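Local coordinates for protein tRNA dimethylallyltransferase (Staphylococcus epidermidis ATCC 12228, PDB 3D3Q) that probably transfers a dimethylallyl group from dimethylallyl diphosphate to adenine 37 of tRNAs that read codons beginning with uridine, at residues S24-G38 with Y88-A102. Sequence-based numbering, arbitrary orientation.
Sequences SIEVAKKFNGEIISG and YIKDITRRGKVPIIA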
loop_
_atom_site.group_PDB
_atom_site.type_symbol
_atom_site.label_atom_id
_atom_site.label_comp_id
_atom_site.label_asym_id
_atom_site.label_seq_id
_atom_site.Cartn_x
_atom_site.Cartn_y
_atom_site.Cartn_z
ATOM N N SER A 24 3.838 -3.082 11.980
ATOM C CA SER A 24 3.972 -4.512 11.674
ATOM C C SER A 24 4.753 -5.232 12.766
ATOM O O SER A 24 4.324 -6.260 13.267
ATOM C CB SER A 24 4.684 -4.735 10.337
ATOM O OG SER A 24 3.867 -4.338 9.257
ATOM N N ILE A 25 5.900 -4.688 13.135
ATOM C CA ILE A 25 6.711 -5.309 14.155
ATOM C C ILE A 25 5.962 -5.380 15.492
ATOM O O ILE A 25 5.995 -6.412 16.177
ATOM C CB ILE A 25 8.052 -4.551 14.295
ATOM C CG1 ILE A 25 8.811 -4.649 12.969
ATOM C CG2 ILE A 25 8.877 -5.117 15.425
ATOM C CD1 ILE A 25 10.184 -4.064 12.994
ATOM N N GLU A 26 5.266 -4.306 15.860
ATOM C CA GLU A 26 4.507 -4.283 17.119
ATOM C C GLU A 26 3.439 -5.381 17.143
ATOM O O GLU A 26 3.212 -6.009 18.178
ATOM C CB GLU A 26 3.856 -2.905 17.330
ATOM C CG GLU A 26 4.871 -1.792 17.633
ATOM C CD GLU A 26 5.657 -2.015 18.936
ATOM O OE1 GLU A 26 5.076 -1.827 20.040
ATOM O OE2 GLU A 26 6.858 -2.392 18.856
ATOM N N VAL A 27 2.791 -5.601 16.000
ATOM C CA VAL A 27 1.771 -6.635 15.878
ATOM C C VAL A 27 2.462 -7.992 15.929
ATOM O O VAL A 27 1.964 -8.936 16.528
ATOM C CB VAL A 27 1.026 -6.516 14.552
ATOM C CG1 VAL A 27 0.084 -7.675 14.381
ATOM C CG2 VAL A 27 0.283 -5.213 14.510
ATOM N N ALA A 28 3.626 -8.069 15.297
ATOM C CA ALA A 28 4.396 -9.290 15.258
ATOM C C ALA A 28 4.858 -9.674 16.650
ATOM O O ALA A 28 4.968 -10.859 16.976
ATOM C CB ALA A 28 5.586 -9.121 14.348
ATOM N N LYS A 29 5.131 -8.678 17.483
ATOM C CA LYS A 29 5.578 -8.949 18.840
ATOM C C LYS A 29 4.438 -9.280 19.787
ATOM O O LYS A 29 4.659 -9.948 20.784
ATOM C CB LYS A 29 6.360 -7.763 19.404
ATOM C CG LYS A 29 7.747 -7.582 18.816
ATOM C CD LYS A 29 8.624 -6.725 19.737
ATOM C CE LYS A 29 8.020 -5.332 19.998
ATOM N NZ LYS A 29 8.836 -4.504 20.945
ATOM N N LYS A 30 3.227 -8.820 19.491
ATOM C CA LYS A 30 2.112 -9.104 20.376
ATOM C C LYS A 30 1.410 -10.409 19.995
ATOM O O LYS A 30 0.677 -10.970 20.802
ATOM C CB LYS A 30 1.117 -7.934 20.371
ATOM C CG LYS A 30 0.067 -7.962 21.478
ATOM C CD LYS A 30 -0.868 -6.767 21.359
ATOM C CE LYS A 30 -1.795 -6.639 22.562
ATOM N NZ LYS A 30 -2.581 -5.363 22.511
ATOM N N PHE A 31 1.645 -10.898 18.775
ATOM C CA PHE A 31 1.029 -12.140 18.302
ATOM C C PHE A 31 2.062 -13.050 17.678
ATOM O O PHE A 31 1.768 -13.766 16.721
ATOM C CB PHE A 31 -0.053 -11.830 17.280
ATOM C CG PHE A 31 -1.135 -10.963 17.818
ATOM C CD1 PHE A 31 -2.187 -11.514 18.539
ATOM C CD2 PHE A 31 -1.073 -9.584 17.667
ATOM C CE1 PHE A 31 -3.168 -10.696 19.108
ATOM C CE2 PHE A 31 -2.043 -8.753 18.230
ATOM C CZ PHE A 31 -3.095 -9.308 18.954
ATOM N N ASN A 32 3.266 -13.025 18.250
ATOM C CA ASN A 32 4.422 -13.807 17.785
ATOM C C ASN A 32 4.272 -14.253 16.334
ATOM O O ASN A 32 4.094 -15.437 16.031
ATOM C CB ASN A 32 4.687 -15.020 18.701
ATOM C CG ASN A 32 3.667 -16.131 18.514
ATOM O OD1 ASN A 32 2.459 -15.873 18.462
ATOM N ND2 ASN A 32 4.139 -17.374 18.431
ATOM N N GLY A 33 4.330 -13.273 15.441
ATOM C CA GLY A 33 4.221 -13.557 14.028
ATOM C C GLY A 33 5.528 -13.231 13.335
ATOM O O GLY A 33 6.524 -12.911 13.982
ATOM N N GLU A 34 5.527 -13.332 12.012
ATOM C CA GLU A 34 6.701 -13.026 11.219
ATOM C C GLU A 34 6.219 -12.211 10.035
ATOM O O GLU A 34 5.107 -12.401 9.538
ATOM C CB GLU A 34 7.392 -14.302 10.766
ATOM C CG GLU A 34 7.647 -15.256 11.916
ATOM C CD GLU A 34 8.393 -16.497 11.490
ATOM O OE1 GLU A 34 8.169 -16.957 10.342
ATOM O OE2 GLU A 34 9.190 -17.034 12.300
ATOM N N ILE A 35 7.072 -11.305 9.583
ATOM C CA ILE A 35 6.720 -10.397 8.508
ATOM C C ILE A 35 7.304 -10.741 7.154
ATOM O O ILE A 35 8.452 -11.146 7.047
ATOM C CB ILE A 35 7.166 -8.958 8.875
ATOM C CG1 ILE A 35 6.594 -8.581 10.236
ATOM C CG2 ILE A 35 6.709 -7.977 7.819
ATOM C CD1 ILE A 35 6.995 -7.245 10.699
ATOM N N ILE A 36 6.501 -10.554 6.117
ATOM C CA ILE A 36 6.949 -10.779 4.756
ATOM C C ILE A 36 6.929 -9.401 4.080
ATOM O O ILE A 36 5.871 -8.792 3.944
ATOM C CB ILE A 36 6.003 -11.727 4.009
ATOM C CG1 ILE A 36 6.064 -13.117 4.635
ATOM C CG2 ILE A 36 6.370 -11.777 2.548
ATOM C CD1 ILE A 36 5.031 -14.072 4.096
ATOM N N SER A 37 8.093 -8.903 3.680
ATOM C CA SER A 37 8.164 -7.603 3.032
ATOM C C SER A 37 7.356 -7.600 1.730
ATOM O O SER A 37 7.531 -8.473 0.879
ATOM C CB SER A 37 9.628 -7.248 2.772
ATOM O OG SER A 37 9.747 -6.241 1.791
ATOM N N GLY A 38 6.452 -6.628 1.592
ATOM C CA GLY A 38 5.632 -6.531 0.390
ATOM C C GLY A 38 6.218 -5.571 -0.630
ATOM O O GLY A 38 5.735 -5.457 -1.764
ATOM N N TYR A 88 5.942 -18.825 1.846
ATOM C CA TYR A 88 6.246 -18.328 3.185
ATOM C C TYR A 88 4.991 -18.252 4.067
ATOM O O TYR A 88 5.014 -18.598 5.250
ATOM C CB TYR A 88 6.913 -16.945 3.122
ATOM C CG TYR A 88 8.370 -16.929 2.671
ATOM C CD1 TYR A 88 8.742 -16.319 1.464
ATOM C CD2 TYR A 88 9.386 -17.466 3.475
ATOM C CE1 TYR A 88 10.082 -16.234 1.070
ATOM C CE2 TYR A 88 10.736 -17.386 3.090
ATOM C CZ TYR A 88 11.073 -16.767 1.888
ATOM O OH TYR A 88 12.388 -16.675 1.488
ATOM N N ILE A 89 3.886 -17.801 3.499
ATOM C CA ILE A 89 2.663 -17.712 4.266
ATOM C C ILE A 89 2.244 -19.096 4.789
ATOM O O ILE A 89 1.658 -19.195 5.867
ATOM C CB ILE A 89 1.520 -17.091 3.419
ATOM C CG1 ILE A 89 1.881 -15.643 3.056
ATOM C CG2 ILE A 89 0.211 -17.154 4.181
ATOM C CD1 ILE A 89 0.901 -14.965 2.118
ATOM N N LYS A 90 2.527 -20.161 4.035
ATOM C CA LYS A 90 2.174 -21.518 4.478
ATOM C C LYS A 90 3.182 -22.007 5.511
ATOM O O LYS A 90 2.806 -22.544 6.550
ATOM C CB LYS A 90 2.140 -22.508 3.299
ATOM C CG LYS A 90 0.765 -22.704 2.622
ATOM C CD LYS A 90 0.787 -23.754 1.466
ATOM C CE LYS A 90 1.626 -23.287 0.247
ATOM N NZ LYS A 90 1.751 -24.258 -0.888
ATOM N N ASP A 91 4.464 -21.821 5.224
ATOM C CA ASP A 91 5.492 -22.255 6.147
ATOM C C ASP A 91 5.261 -21.605 7.506
ATOM O O ASP A 91 5.316 -22.272 8.529
ATOM C CB ASP A 91 6.867 -21.878 5.608
ATOM C CG ASP A 91 7.987 -22.443 6.441
ATOM O OD1 ASP A 91 8.134 -23.683 6.458
ATOM O OD2 ASP A 91 8.710 -21.651 7.075
ATOM N N ILE A 92 4.992 -20.301 7.504
ATOM C CA ILE A 92 4.735 -19.543 8.734
ATOM C C ILE A 92 3.550 -20.123 9.522
ATOM O O ILE A 92 3.677 -20.436 10.713
ATOM C CB ILE A 92 4.449 -18.035 8.416
ATOM C CG1 ILE A 92 5.698 -17.388 7.815
ATOM C CG2 ILE A 92 4.022 -17.284 9.669
ATOM C CD1 ILE A 92 5.524 -15.936 7.427
ATOM N N THR A 93 2.402 -20.269 8.864
ATOM C CA THR A 93 1.215 -20.793 9.535
ATOM C C THR A 93 1.477 -22.186 10.038
ATOM O O THR A 93 0.994 -22.572 11.098
ATOM C CB THR A 93 -0.002 -20.914 8.598
ATOM O OG1 THR A 93 -0.103 -19.766 7.739
ATOM C CG2 THR A 93 -1.269 -21.043 9.426
ATOM N N ARG A 94 2.248 -22.932 9.252
ATOM C CA ARG A 94 2.589 -24.320 9.560
ATOM C C ARG A 94 3.349 -24.438 10.864
ATOM O O ARG A 94 3.309 -25.476 11.517
ATOM C CB ARG A 94 3.409 -24.920 8.404
ATOM C CG ARG A 94 3.507 -26.439 8.396
ATOM C CD ARG A 94 4.337 -26.919 7.198
ATOM N NE ARG A 94 5.661 -26.298 7.167
ATOM C CZ ARG A 94 6.549 -26.369 8.158
ATOM N NH1 ARG A 94 7.729 -25.761 8.044
ATOM N NH2 ARG A 94 6.260 -27.045 9.264
ATOM N N ARG A 95 4.042 -23.374 11.241
ATOM C CA ARG A 95 4.795 -23.390 12.490
ATOM C C ARG A 95 4.026 -22.641 13.574
ATOM O O ARG A 95 4.610 -22.044 14.484
ATOM C CB ARG A 95 6.182 -22.789 12.291
ATOM C CG ARG A 95 6.969 -23.473 11.183
ATOM C CD ARG A 95 8.441 -23.124 11.234
ATOM N NE ARG A 95 8.669 -21.673 11.308
ATOM C CZ ARG A 95 8.260 -20.804 10.391
ATOM N NH1 ARG A 95 8.515 -19.522 10.544
ATOM N NH2 ARG A 95 7.594 -21.221 9.321
ATOM N N GLY A 96 2.699 -22.684 13.450
ATOM C CA GLY A 96 1.805 -22.050 14.408
ATOM C C GLY A 96 2.030 -20.577 14.669
ATOM O O GLY A 96 1.875 -20.117 15.796
ATOM N N LYS A 97 2.400 -19.832 13.637
ATOM C CA LYS A 97 2.627 -18.400 13.799
ATOM C C LYS A 97 1.643 -17.592 12.948
ATOM O O LYS A 97 0.801 -18.152 12.238
ATOM C CB LYS A 97 4.071 -18.042 13.428
ATOM C CG LYS A 97 5.086 -18.254 14.550
ATOM C CD LYS A 97 6.524 -18.034 14.059
ATOM C CE LYS A 97 7.426 -17.382 15.145
ATOM N NZ LYS A 97 7.512 -18.163 16.429
ATOM N N VAL A 98 1.751 -16.272 13.029
ATOM C CA VAL A 98 0.862 -15.400 12.288
ATOM C C VAL A 98 1.547 -14.700 11.143
ATOM O O VAL A 98 2.329 -13.768 11.350
ATOM C CB VAL A 98 0.267 -14.326 13.193
ATOM C CG1 VAL A 98 -0.646 -13.422 12.384
ATOM C CG2 VAL A 98 -0.483 -14.980 14.327
ATOM N N PRO A 99 1.257 -15.134 9.909
ATOM C CA PRO A 99 1.856 -14.529 8.723
ATOM C C PRO A 99 1.380 -13.073 8.551
ATOM O O PRO A 99 0.171 -12.800 8.480
ATOM C CB PRO A 99 1.380 -15.441 7.606
ATOM C CG PRO A 99 0.026 -15.832 8.079
ATOM C CD PRO A 99 0.246 -16.133 9.536
ATOM N N ILE A 100 2.341 -12.147 8.476
ATOM C CA ILE A 100 2.058 -10.714 8.342
ATOM C C ILE A 100 2.853 -10.138 7.180
ATOM O O ILE A 100 4.068 -10.314 7.106
ATOM C CB ILE A 100 2.504 -9.941 9.609
ATOM C CG1 ILE A 100 1.946 -10.610 10.867
ATOM C CG2 ILE A 100 2.030 -8.529 9.537
ATOM C CD1 ILE A 100 2.738 -10.286 12.106
ATOM N N ILE A 101 2.175 -9.454 6.270
ATOM C CA ILE A 101 2.872 -8.836 5.156
ATOM C C ILE A 101 2.846 -7.319 5.363
ATOM O O ILE A 101 1.797 -6.712 5.560
ATOM C CB ILE A 101 2.250 -9.217 3.792
ATOM C CG1 ILE A 101 0.760 -8.923 3.796
ATOM C CG2 ILE A 101 2.497 -10.688 3.513
ATOM C CD1 ILE A 101 0.068 -9.371 2.541
ATOM N N ALA A 102 4.037 -6.734 5.352
ATOM C CA ALA A 102 4.220 -5.318 5.542
ATOM C C ALA A 102 4.530 -4.707 4.200
ATOM O O ALA A 102 5.354 -5.228 3.442
ATOM C CB ALA A 102 5.357 -5.072 6.488
#
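E34 N donates to V98 O, and E34 O accepts from I100 N at 3.0 Å. I36 repeats the pattern, its N giving to I100 O and its O receiving A102 N, while G38 N closes the row on A102 O. This backbone ladder is the evidence that strands 33-37 and 98-102 pair in parallel; the axes of the two strand segments lie 33° apart.

Mostly apolar packing occupies both faces of this pair. On one, I100 extends CD1 to A28 CB (3.8 Å) on helix 20-30, and A102 CB touches I35 CG2 (3.5 Å) and also meets S24 OG, which is hydrogen-bonded to K20 O. On the other, I36 points CG1 away from its carbonyl carbon (chi1 -66°), carrying CD1 to Y88 CB (3.6 Å), I89 CG1 and I92 CD1 of helix 78-94.

Helices lie on opposite faces: segment 24-30 runs nearly antiparallel to strand 98-102 (174°), and segment 88-94 likewise to strand 33-37. This gives the three-layer alpha/beta/alpha build of a P-loop NTPase. These two strands are neighbours within its parallel sheet, and helix 20-30 starts at K20 of the predicted ATP-binding loop.

Charged contacts gather just past the C-terminal end of helix 78-94. E34, extended beyond CG, crosses R95 at about a right angle; its OE1 meets R95 NH1 at the guanidinium edge (2.6 Å). The pair counts as a salt bridge, though its hydrogen bond is bent and weak. R95 NH2 also pairs with D91 OD2, and Y65 OH is a further partner of E34 OE1. The aliphatic part of K97 lies against the same carboxylate, CD 3.3 Å from E34 OE2.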